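Local coordinates for protein betaine aldehyde dehydrogenase (PDB 4QTO) that catalyses the NAD-dependent oxidation of betaine aldehyde to glycine betaine, at residues E59-V64 against T209-I214; E70-A75 against D242-H247; R101-K106 against V223-G228; A376-G381 against E397-T402. One frame throughout, in Å; residues are numbered along the deposited sequence. Where two conformers were deposited one is given.

Contact 1. Residues E59-V64 against T209-I214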
loop_
_atom_site.group_PDB
_atom_site.type_symbol
_atom_site.label_atom_id
_atom_site.label_comp_id
_atom_site.label_asym_id
_atom_site.label_seq_id
_atom_site.Cartn_x
_atom_site.Cartn_y
_atom_site.Cartn_z
ATOM N N GLU A 59 -16.402 30.458 38.012
ATOM C CA GLU A 59 -15.317 31.083 38.760
ATOM C C GLU A 59 -14.038 31.106 37.939
ATOM O O GLU A 59 -13.781 30.188 37.131
ATOM C CB GLU A 59 -15.060 30.331 40.057
ATOM C CG GLU A 59 -16.239 30.371 41.015
ATOM C CD GLU A 59 -15.918 29.774 42.371
ATOM O OE1 GLU A 59 -14.756 29.354 42.594
ATOM O OE2 GLU A 59 -16.835 29.727 43.218
ATOM N N VAL A 60 -13.267 32.174 38.128
ATOM C CA VAL A 60 -11.972 32.296 37.467
ATOM C C VAL A 60 -11.069 31.302 38.162
ATOM O O VAL A 60 -10.932 31.343 39.387
ATOM C CB VAL A 60 -11.374 33.704 37.588
ATOM C CG1 VAL A 60 -9.948 33.714 37.051
ATOM C CG2 VAL A 60 -12.227 34.719 36.857
ATOM N N ILE A 61 -10.439 30.432 37.387
ATOM C CA ILE A 61 -9.554 29.414 37.912
ATOM C C ILE A 61 -8.076 29.631 37.540
ATOM O O ILE A 61 -7.207 29.019 38.163
ATOM C CB ILE A 61 -9.953 27.989 37.451
ATOM C CG1 ILE A 61 -9.974 27.885 35.903
ATOM C CG2 ILE A 61 -11.261 27.602 38.114
ATOM C CD1 ILE A 61 -10.268 26.523 35.321
ATOM N N PHE A 62 -7.795 30.474 36.539
ATOM C CA PHE A 62 -6.415 30.658 36.074
ATOM C C PHE A 62 -6.350 31.882 35.185
ATOM O O PHE A 62 -7.361 32.325 34.649
ATOM C CB PHE A 62 -5.985 29.422 35.277
ATOM C CG PHE A 62 -4.493 29.157 35.257
ATOM C CD1 PHE A 62 -3.803 28.899 36.433
ATOM C CD2 PHE A 62 -3.802 29.059 34.058
ATOM C CE1 PHE A 62 -2.432 28.606 36.413
ATOM C CE2 PHE A 62 -2.453 28.775 34.040
ATOM C CZ PHE A 62 -1.776 28.526 35.200
ATOM N N THR A 63 -5.148 32.427 35.035
ATOM C CA THR A 63 -4.943 33.585 34.169
ATOM C C THR A 63 -3.741 33.277 33.282
ATOM O O THR A 63 -2.672 32.906 33.789
ATOM C CB THR A 63 -4.698 34.861 34.976
ATOM O OG1 THR A 63 -5.861 35.136 35.774
ATOM C CG2 THR A 63 -4.439 36.047 34.038
ATOM N N VAL A 64 -3.912 33.440 31.971
ATOM C CA VAL A 64 -2.854 33.148 31.021
ATOM C C VAL A 64 -2.548 34.345 30.110
ATOM O O VAL A 64 -3.348 35.285 29.979
ATOM C CB VAL A 64 -3.218 31.935 30.119
ATOM C CG1 VAL A 64 -3.463 30.700 30.976
ATOM C CG2 VAL A 64 -4.432 32.257 29.268
ATOM N N THR A 209 -10.142 27.514 26.698
ATOM C CA THR A 209 -9.701 26.217 27.281
ATOM C C THR A 209 -8.242 25.881 26.952
ATOM O O THR A 209 -7.959 24.949 26.210
ATOM C CB THR A 209 -10.566 25.070 26.733
ATOM O OG1 THR A 209 -10.465 25.047 25.286
ATOM C CG2 THR A 209 -12.016 25.216 27.162
ATOM N N PRO A 210 -7.279 26.624 27.520
ATOM C CA PRO A 210 -5.877 26.369 27.193
ATOM C C PRO A 210 -5.124 25.448 28.153
ATOM O O PRO A 210 -3.962 25.131 27.891
ATOM C CB PRO A 210 -5.273 27.765 27.354
ATOM C CG PRO A 210 -6.035 28.326 28.503
ATOM C CD PRO A 210 -7.452 27.855 28.311
ATOM N N LEU A 211 -5.756 25.000 29.234
ATOM C CA LEU A 211 -4.989 24.379 30.332
ATOM C C LEU A 211 -4.231 23.094 29.994
ATOM O O LEU A 211 -3.013 23.013 30.224
ATOM C CB LEU A 211 -5.851 24.172 31.563
ATOM C CG LEU A 211 -6.532 25.434 32.073
ATOM C CD1 LEU A 211 -7.352 25.101 33.316
ATOM C CD2 LEU A 211 -5.565 26.549 32.378
ATOM N N THR A 212 -4.920 22.094 29.461
ATOM C CA THR A 212 -4.219 20.856 29.149
ATOM C C THR A 212 -3.231 21.029 27.985
ATOM O O THR A 212 -2.267 20.263 27.871
ATOM C CB THR A 212 -5.189 19.705 28.856
ATOM O OG1 THR A 212 -6.083 20.131 27.821
ATOM C CG2 THR A 212 -5.919 19.265 30.103
ATOM N N THR A 213 -3.458 22.011 27.109
ATOM C CA THR A 213 -2.542 22.261 25.988
ATOM C C THR A 213 -1.209 22.851 26.513
ATOM O O THR A 213 -0.116 22.478 26.086
ATOM C CB THR A 213 -3.201 23.091 24.878
ATOM O OG1 THR A 213 -4.418 22.438 24.446
ATOM C CG2 THR A 213 -2.271 23.250 23.693
ATOM N N ILE A 214 -1.315 23.785 27.448
ATOM C CA ILE A 214 -0.124 24.301 28.108
ATOM C C ILE A 214 0.599 23.113 28.752
ATOM O O ILE A 214 1.820 22.968 28.613
ATOM C CB ILE A 214 -0.507 25.347 29.182
ATOM C CG1 ILE A 214 -1.041 26.628 28.530
ATOM C CG2 ILE A 214 0.712 25.675 30.044
ATOM C CD1 ILE A 214 -1.697 27.577 29.519
#
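With CG anti to the carbonyl carbon (chi1 -55°) and the chain extended beyond it (chi2 -179°), Leu211 stretches its two methyls toward Ile61 and Phe62. Phe62 helps by setting its ring nearly anti to its own backbone N (chi1 -154°), which turns the CD2 side of the ring toward the leucine. The forked end of Leu211 serves both neighbours at once: CD2 lies 3.5 Å from Phe62 CD2, approaching the ring at a slant, while CD1 stops 3.8 Å from Ile61 CD1. Both strand residues can face the helix because Ile61 and Phe62 pair together opposite Ile52 in a classic beta bulge. Farther along, Val64 CG1 meets Ile214 CD1 at 3.9 Å and touches the ring of Pro210 more loosely. Pro210 sits just ahead of the first turn of helix 211-223, where its O accepts the N-H of Ile214 and its lack of an N-H costs nothing. The polar Leu211 N is satisfied by Asp121 OD2, and Leu120 and Leu117 of helix 111-122 adjoin Ile61 and Leu211. Everything that meets here is hydrocarbon, so shape and burial away from water, not directional bonds, join the two-stranded sheet to the helix.

Contact 2. Residues E70-A75 against D242-H247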
loop_
_atom_site.group_PDB
_atom_site.type_symbol
_atom_site.label_atom_id
_atom_site.label_comp_id
_atom_site.label_asym_id
_atom_site.label_seq_id
_atom_site.Cartn_x
_atom_site.Cartn_y
_atom_site.Cartn_z
ATOM N N GLU A 70 1.999 39.763 16.523
ATOM C CA GLU A 70 3.447 39.763 16.359
ATOM C C GLU A 70 4.058 38.532 17.022
ATOM O O GLU A 70 5.062 38.007 16.552
ATOM C CB GLU A 70 4.097 41.036 16.873
ATOM C CG GLU A 70 3.778 42.281 16.033
ATOM C CD GLU A 70 2.366 42.809 16.213
ATOM O OE1 GLU A 70 1.762 42.644 17.302
ATOM O OE2 GLU A 70 1.857 43.438 15.260
ATOM N N ASP A 71 3.487 38.109 18.157
ATOM C CA ASP A 71 3.959 36.865 18.816
ATOM C C ASP A 71 3.715 35.669 17.847
ATOM O O ASP A 71 4.597 34.805 17.658
ATOM C CB ASP A 71 3.199 36.611 20.120
ATOM C CG ASP A 71 3.560 37.586 21.241
ATOM O OD1 ASP A 71 4.716 38.049 21.294
ATOM O OD2 ASP A 71 2.674 37.842 22.101
ATOM N N ALA A 72 2.543 35.620 17.213
ATOM C CA ALA A 72 2.211 34.521 16.306
ATOM C C ALA A 72 3.171 34.530 15.122
ATOM O O ALA A 72 3.657 33.485 14.699
ATOM C CB ALA A 72 0.765 34.610 15.811
ATOM N N GLU A 73 3.456 35.722 14.591
ATOM C CA GLU A 73 4.400 35.847 13.484
ATOM C C GLU A 73 5.793 35.361 13.907
ATOM O O GLU A 73 6.462 34.630 13.161
ATOM C CB GLU A 73 4.491 37.326 13.031
ATOM C CG GLU A 73 3.272 37.898 12.316
ATOM C CD GLU A 73 3.248 39.437 12.256
ATOM O OE1 GLU A 73 4.258 40.092 12.606
ATOM O OE2 GLU A 73 2.207 40.006 11.872
ATOM N N ARG A 74 6.235 35.741 15.103
ATOM C CA ARG A 74 7.545 35.307 15.590
ATOM C C ARG A 74 7.624 33.768 15.721
ATOM O O ARG A 74 8.646 33.149 15.368
ATOM C CB ARG A 74 7.907 35.988 16.935
ATOM C CG ARG A 74 9.367 35.806 17.289
ATOM C CD ARG A 74 9.815 36.704 18.440
ATOM N NE ARG A 74 9.292 36.322 19.744
ATOM C CZ ARG A 74 9.808 35.378 20.531
ATOM N NH1 ARG A 74 10.852 34.650 20.146
ATOM N NH2 ARG A 74 9.253 35.155 21.702
ATOM N N ALA A 75 6.544 33.161 16.177
ATOM C CA ALA A 75 6.471 31.698 16.286
ATOM C C ALA A 75 6.544 31.021 14.922
ATOM O O ALA A 75 7.266 30.040 14.725
ATOM C CB ALA A 75 5.201 31.277 16.970
ATOM N N ASP A 242 -5.802 35.341 11.856
ATOM C CA ASP A 242 -5.451 35.748 10.509
ATOM C C ASP A 242 -3.987 35.513 10.188
ATOM O O ASP A 242 -3.645 35.117 9.062
ATOM C CB ASP A 242 -5.836 37.197 10.238
ATOM C CG ASP A 242 -7.339 37.380 10.037
ATOM O OD1 ASP A 242 -8.082 36.373 9.880
ATOM O OD2 ASP A 242 -7.764 38.547 10.030
ATOM N N VAL A 243 -3.081 35.782 11.145
ATOM C CA VAL A 243 -1.667 35.494 10.898
ATOM C C VAL A 243 -1.419 33.996 10.773
ATOM O O VAL A 243 -0.692 33.549 9.887
ATOM C CB VAL A 243 -0.767 36.088 12.034
ATOM C CG1 VAL A 243 0.670 35.586 11.968
ATOM C CG2 VAL A 243 -0.798 37.595 11.977
ATOM N N MET A 244 -2.057 33.206 11.625
ATOM C CA MET A 244 -1.859 31.762 11.579
ATOM C C MET A 244 -2.369 31.114 10.306
ATOM O O MET A 244 -1.799 30.122 9.849
ATOM C CB MET A 244 -2.466 31.095 12.800
ATOM C CG MET A 244 -1.728 31.514 14.061
ATOM S SD MET A 244 -2.336 30.658 15.529
ATOM C CE MET A 244 -1.729 28.988 15.149
ATOM N N SER A 245 -3.408 31.688 9.709
ATOM C CA SER A 245 -3.943 31.105 8.476
ATOM C C SER A 245 -3.426 31.782 7.216
ATOM O O SER A 245 -3.489 31.188 6.136
ATOM C CB SER A 245 -5.459 31.142 8.464
ATOM O OG SER A 245 -5.935 32.462 8.657
ATOM N N GLY A 246 -2.917 32.995 7.329
ATOM C CA GLY A 246 -2.538 33.777 6.161
ATOM C C GLY A 246 -1.077 34.082 5.937
ATOM O O GLY A 246 -0.752 34.827 5.014
ATOM N N HIS A 247 -0.193 33.558 6.785
ATOM C CA HIS A 247 1.225 33.860 6.666
ATOM C C HIS A 247 1.866 33.082 5.518
ATOM O O HIS A 247 1.575 31.877 5.305
ATOM C CB HIS A 247 1.948 33.554 7.973
ATOM C CG HIS A 247 3.249 34.260 8.106
ATOM N ND1 HIS A 247 4.389 33.822 7.477
ATOM C CD2 HIS A 247 3.582 35.410 8.733
ATOM C CE1 HIS A 247 5.378 34.653 7.738
ATOM N NE2 HIS A 247 4.916 35.623 8.510
#
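Val243 fills the tight part of this contact, one of its methyls reaching both Glu73 and Ala72. Its CG1, set anti to the backbone N (chi1 169°), points across to helix 70-75 and lies 3.5 Å from Glu73 CG, where the two side chains cross at about a right angle. The same methyl comes within 4.0 Å of Ala72 CB. Alanine suits this position because its single methyl lets the helix axes approach to 9.3 Å. The branching of valine is used as well: while CG1 reaches Ala72 and Glu73, CG2 lies beside the carboxylate end of Glu73. On the inner side Met244 CG adds a looser touch on Ala72 CB at 4.3 Å, though Met244 was modelled in two conformers. This inner side continues into the sheet: Met244 and Ala75 both pack on Val202 of strand 200-204.

The outer side is much slacker. Glu73, also modelled twice, packs mainly through CG; its carboxylate is on the partly exposed side of the contact, with OE2 3.9 Å from Val243 CG2. His247, the first residue beyond the helix, brings CD2 no nearer than 4.4 Å to Glu73 CG, and its ring is oriented instead by a hydrogen bond between ND1 and the N of Glu249. The helices run roughly parallel, 30° apart. Helix 237-246 is the connection between strands 230-232 and 252-256, the crossover between the two halves of a Rossmann-type sheet, and helix 69-85 packs beside it over the same face.

Contact 3. Residues R101-K106 against V223-G228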
loop_
_atom_site.group_PDB
_atom_site.type_symbol
_atom_site.label_atom_id
_atom_site.label_comp_id
_atom_site.label_asym_id
_atom_site.label_seq_id
_atom_site.Cartn_x
_atom_site.Cartn_y
_atom_site.Cartn_z
ATOM N N ARG A 101 6.756 8.441 21.022
ATOM C CA ARG A 101 6.430 7.422 22.021
ATOM C C ARG A 101 6.684 7.960 23.432
ATOM O O ARG A 101 5.905 7.687 24.344
ATOM C CB ARG A 101 7.225 6.141 21.750
ATOM C CG ARG A 101 6.761 4.956 22.549
ATOM C CD ARG A 101 7.304 3.630 21.992
ATOM N NE ARG A 101 6.951 3.335 20.594
ATOM C CZ ARG A 101 7.771 3.396 19.536
ATOM N NH1 ARG A 101 9.063 3.719 19.684
ATOM N NH2 ARG A 101 7.298 3.068 18.315
ATOM N N ALA A 102 7.750 8.745 23.604
ATOM C CA ALA A 102 8.048 9.369 24.901
ATOM C C ALA A 102 6.929 10.310 25.333
ATOM O O ALA A 102 6.584 10.352 26.523
ATOM C CB ALA A 102 9.389 10.066 24.856
ATOM N N ILE A 103 6.346 11.062 24.402
ATOM C CA ILE A 103 5.197 11.897 24.716
ATOM C C ILE A 103 4.054 10.982 25.157
ATOM O O ILE A 103 3.391 11.251 26.181
ATOM C CB ILE A 103 4.724 12.781 23.543
ATOM C CG1 ILE A 103 5.848 13.717 23.083
ATOM C CG2 ILE A 103 3.473 13.557 23.945
ATOM C CD1 ILE A 103 5.515 14.421 21.776
ATOM N N ALA A 104 3.779 9.932 24.398
ATOM C CA ALA A 104 2.705 9.010 24.780
ATOM C C ALA A 104 2.858 8.519 26.233
ATOM O O ALA A 104 1.886 8.501 27.011
ATOM C CB ALA A 104 2.651 7.821 23.850
ATOM N N ASP A 105 4.065 8.119 26.595
ATOM C CA ASP A 105 4.315 7.604 27.932
ATOM C C ASP A 105 4.085 8.688 29.022
ATOM O O ASP A 105 3.577 8.387 30.089
ATOM C CB ASP A 105 5.691 7.023 27.997
ATOM C CG ASP A 105 5.818 5.723 27.184
ATOM O OD1 ASP A 105 4.819 5.048 26.911
ATOM O OD2 ASP A 105 6.964 5.369 26.894
ATOM N N LYS A 106 4.417 9.939 28.718
ATOM C CA LYS A 106 4.136 11.046 29.658
ATOM C C LYS A 106 2.634 11.271 29.848
ATOM O O LYS A 106 2.205 11.567 30.956
ATOM C CB LYS A 106 4.849 12.311 29.201
ATOM C CG LYS A 106 6.342 12.200 29.506
ATOM C CD LYS A 106 7.108 13.379 28.989
ATOM C CE LYS A 106 8.598 13.266 29.285
ATOM N NZ LYS A 106 9.006 13.413 30.709
ATOM N N VAL A 223 10.597 15.991 26.914
ATOM C CA VAL A 223 11.094 14.993 25.954
ATOM C C VAL A 223 12.258 15.557 25.168
ATOM O O VAL A 223 13.282 14.889 24.975
ATOM C CB VAL A 223 9.961 14.554 25.003
ATOM C CG1 VAL A 223 10.509 13.685 23.896
ATOM C CG2 VAL A 223 8.867 13.822 25.773
ATOM N N GLY A 224 12.103 16.789 24.727
ATOM C CA GLY A 224 13.125 17.495 24.017
ATOM C C GLY A 224 13.002 17.492 22.516
ATOM O O GLY A 224 13.110 16.450 21.883
ATOM N N PHE A 225 12.800 18.692 21.968
ATOM C CA PHE A 225 12.730 18.922 20.526
ATOM C C PHE A 225 13.566 20.137 20.173
ATOM O O PHE A 225 13.706 21.044 21.003
ATOM C CB PHE A 225 11.276 19.113 20.060
ATOM C CG PHE A 225 10.430 17.901 20.292
ATOM C CD1 PHE A 225 10.406 16.875 19.356
ATOM C CD2 PHE A 225 9.722 17.718 21.484
ATOM C CE1 PHE A 225 9.694 15.725 19.604
ATOM C CE2 PHE A 225 9.008 16.566 21.739
ATOM C CZ PHE A 225 8.997 15.542 20.793
ATOM N N PRO A 226 14.078 20.194 18.931
ATOM C CA PRO A 226 14.916 21.334 18.574
ATOM C C PRO A 226 14.156 22.652 18.683
ATOM O O PRO A 226 12.947 22.715 18.477
ATOM C CB PRO A 226 15.333 21.028 17.132
ATOM C CG PRO A 226 15.253 19.532 17.038
ATOM C CD PRO A 226 14.051 19.181 17.868
ATOM N N LYS A 227 14.869 23.701 19.066
ATOM C CA LYS A 227 14.308 25.008 19.252
ATOM C C LYS A 227 13.540 25.461 18.006
ATOM O O LYS A 227 14.089 25.437 16.910
ATOM C CB LYS A 227 15.481 25.940 19.543
ATOM C CG LYS A 227 15.132 27.317 19.925
ATOM C CD LYS A 227 16.416 28.105 20.178
ATOM C CE LYS A 227 16.083 29.537 20.547
ATOM N NZ LYS A 227 17.311 30.356 20.718
ATOM N N GLY A 228 12.283 25.848 18.184
ATOM C CA GLY A 228 11.420 26.281 17.107
ATOM C C GLY A 228 10.551 25.193 16.498
ATOM O O GLY A 228 9.617 25.487 15.765
#
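Lys106 NZ forms a salt bridge with Glu222, the residue just before Val223, and to reach it the lysine chain passes over Val223 and bends at its last torsion (chi4 -70°). The methylenes of Lys106 run antiparallel alongside the valine, with CE 3.6 Å from Val223 CG2. A lysine suits this place at the surface because its long chain packs against an apolar neighbour while its charge is paired close by.

Val223 is the main apolar partner of helix 101-106. The same CG2, anti to the carbonyl carbon, also meets Ile103 CG1 at 4.0 Å, and the two side chains cross at about a right angle. The other branch, CG1, lies 3.9 Å from Ala102 CB, where the small alanine lets the valine come close to the helix. Deeper in, Ile103 CD1 touches Phe225 CZ at 3.8 Å, obliquely to the ring. Phe225 packs edge-to-face with Trp88, and both Phe225 and Ile103 also touch Met220 and Leu195.

Between Val223 and Phe225 the chain turns at Gly224, which leaves the helix with positive phi, a conformation in which a CB would press against the preceding carbonyl oxygen. Lys99 NZ grips the carbonyl oxygens of both Val223 and Gly224 at this turn. Residues 224-228 form the loop that carries the chain from helix 211-223 into strand 230-232, completing a beta-alpha-beta crossover from the parallel strand 200-204 in the Rossmann-type sheet.

Contact 4. Residues A376-G381 against E397-T402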
loop_
_atom_site.group_PDB
_atom_site.type_symbol
_atom_site.label_atom_id
_atom_site.label_comp_id
_atom_site.label_asym_id
_atom_site.label_seq_id
_atom_site.Cartn_x
_atom_site.Cartn_y
_atom_site.Cartn_z
ATOM N N ALA A 376 -42.075 23.217 15.822
ATOM C CA ALA A 376 -41.623 21.992 16.456
ATOM C C ALA A 376 -42.011 22.015 17.923
ATOM O O ALA A 376 -42.290 23.049 18.490
ATOM C CB ALA A 376 -40.116 21.829 16.330
ATOM N N THR A 377 -42.052 20.838 18.537
ATOM C CA THR A 377 -42.416 20.706 19.952
ATOM C C THR A 377 -41.203 20.449 20.836
ATOM O O THR A 377 -40.431 19.568 20.514
ATOM C CB THR A 377 -43.368 19.500 20.099
ATOM O OG1 THR A 377 -44.646 19.850 19.508
ATOM C CG2 THR A 377 -43.584 19.137 21.534
ATOM N N ILE A 378 -41.042 21.215 21.935
ATOM C CA ILE A 378 -39.973 20.940 22.889
ATOM C C ILE A 378 -40.618 19.909 23.811
ATOM O O ILE A 378 -41.413 20.271 24.716
ATOM C CB ILE A 378 -39.546 22.184 23.686
ATOM C CG1 ILE A 378 -39.180 23.340 22.764
ATOM C CG2 ILE A 378 -38.389 21.849 24.611
ATOM C CD1 ILE A 378 -38.093 23.062 21.781
ATOM N N ALA A 379 -40.335 18.640 23.579
ATOM C CA ALA A 379 -40.975 17.572 24.314
ATOM C C ALA A 379 -40.534 17.443 25.766
ATOM O O ALA A 379 -41.325 17.020 26.628
ATOM C CB ALA A 379 -40.812 16.261 23.590
ATOM N N VAL A 380 -39.287 17.792 26.035
ATOM C CA VAL A 380 -38.729 17.763 27.377
ATOM C C VAL A 380 -37.494 18.656 27.371
ATOM O O VAL A 380 -36.834 18.797 26.330
ATOM C CB VAL A 380 -38.409 16.328 27.845
ATOM C CG1 VAL A 380 -37.334 15.697 26.988
ATOM C CG2 VAL A 380 -38.003 16.303 29.311
ATOM N N GLY A 381 -37.211 19.295 28.505
ATOM C CA GLY A 381 -36.034 20.177 28.604
ATOM C C GLY A 381 -36.263 21.516 27.962
ATOM O O GLY A 381 -37.360 22.105 28.090
ATOM N N GLU A 397 -30.748 22.044 30.313
ATOM C CA GLU A 397 -31.374 20.746 30.438
ATOM C C GLU A 397 -31.262 19.900 29.174
ATOM O O GLU A 397 -31.345 20.430 28.071
ATOM C CB GLU A 397 -32.843 20.894 30.755
ATOM C CG GLU A 397 -33.135 21.448 32.143
ATOM C CD GLU A 397 -34.623 21.756 32.352
ATOM O OE1 GLU A 397 -35.415 21.882 31.368
ATOM O OE2 GLU A 397 -34.983 21.955 33.532
ATOM N N PRO A 398 -31.107 18.575 29.338
ATOM C CA PRO A 398 -31.123 17.722 28.143
ATOM C C PRO A 398 -32.503 17.835 27.527
ATOM O O PRO A 398 -33.540 17.798 28.234
ATOM C CB PRO A 398 -30.793 16.330 28.663
ATOM C CG PRO A 398 -31.088 16.387 30.120
ATOM C CD PRO A 398 -30.841 17.815 30.562
ATOM N N THR A 399 -32.519 17.963 26.205
ATOM C CA THR A 399 -33.722 18.342 25.492
ATOM C C THR A 399 -34.036 17.430 24.320
ATOM O O THR A 399 -33.118 16.981 23.609
ATOM C CB THR A 399 -33.487 19.775 24.956
ATOM O OG1 THR A 399 -33.156 20.654 26.050
ATOM C CG2 THR A 399 -34.667 20.327 24.200
ATOM N N VAL A 400 -35.326 17.141 24.118
ATOM C CA VAL A 400 -35.785 16.363 22.963
ATOM C C VAL A 400 -36.821 17.233 22.225
ATOM O O VAL A 400 -37.777 17.737 22.831
ATOM C CB VAL A 400 -36.471 15.041 23.348
ATOM C CG1 VAL A 400 -36.922 14.290 22.095
ATOM C CG2 VAL A 400 -35.539 14.180 24.192
ATOM N N ILE A 401 -36.596 17.411 20.926
ATOM C CA ILE A 401 -37.491 18.181 20.069
ATOM C C ILE A 401 -38.181 17.213 19.102
ATOM O O ILE A 401 -37.524 16.465 18.391
ATOM C CB ILE A 401 -36.723 19.289 19.320
ATOM C CG1 ILE A 401 -36.087 20.244 20.353
ATOM C CG2 ILE A 401 -37.652 20.046 18.389
ATOM C CD1 ILE A 401 -35.278 21.397 19.776
ATOM N N THR A 402 -39.509 17.259 19.082
ATOM C CA THR A 402 -40.332 16.382 18.255
ATOM C C THR A 402 -41.212 17.166 17.279
ATOM O O THR A 402 -41.225 18.395 17.280
ATOM C CB THR A 402 -41.233 15.503 19.135
ATOM O OG1 THR A 402 -42.075 16.331 19.940
ATOM C CG2 THR A 402 -40.412 14.597 20.038
HETATM O O HOH W 1 -37.964 22.626 31.267
#
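Thr377 and Thr402 form a hydrogen-bonded antiparallel pair: Thr377 N reaches Thr402 O at 2.9 Å, nearly straight at 171°, and Thr402 N answers to Thr377 O. Two residues on, the ladder slips by one. Ala379 and Val380 both face Val400 in a classic beta bulge, where Val400 O receives Ala379 N at 2.8 Å, bent to 136° at the hydrogen, and Val400 N donates a hydrogen bond to Val380 O at 3.1 Å. Ile378 CD1 lies beside Ile401 CG1 at 3.7 Å, the two chains pointing the same way, and on the other face Val380 CG1 meets Val400 CG2 at an equal 3.7 Å. Beta-branched residues suit these extended positions.

At the end joined by the connecting loop, Gly381 passes so close to Pro398 O and Thr399 OG1 that a CB would collide with them. Water 1 donates to Glu397 OE1 at 2.7 Å and to Gly381 O at 3.3 Å. Thr399 OG1 donates to Glu397 O at 2.7 Å and receives Gly382 N, fixing the turn into the strand.

In this antiparallel beta hairpin, 377-380 is the outermost strand, within this chain, of the mixed seven-stranded sheet. Helix 358-373 covers the isoleucine face and helix 323-337 the valine face. Backbone bonds therefore set the register and oily faces bind the helices, while the bulge takes in one extra residue with Val400 still using both its N and its O.

Contacts 1, 2 and 3 gather in one half of the chain, their centres 22 to 24 Å apart, while contact 4 stands 33 to 47 Å from them. Helix 211-223 links two of them: its first turn belongs to contact 1 and its last residue to contact 3. Strand 59-65 and helices 69-85 and 93-109 supply the earlier segments in chain order, each meeting a partner more than a hundred residues later, so N-terminal elements pack against elements of the Rossmann-type sheet, which probably binds NAD. Contact 4 follows in series, at the edge of the separate seven-stranded sheet, consistent with the catalytic domain of aldehyde dehydrogenases.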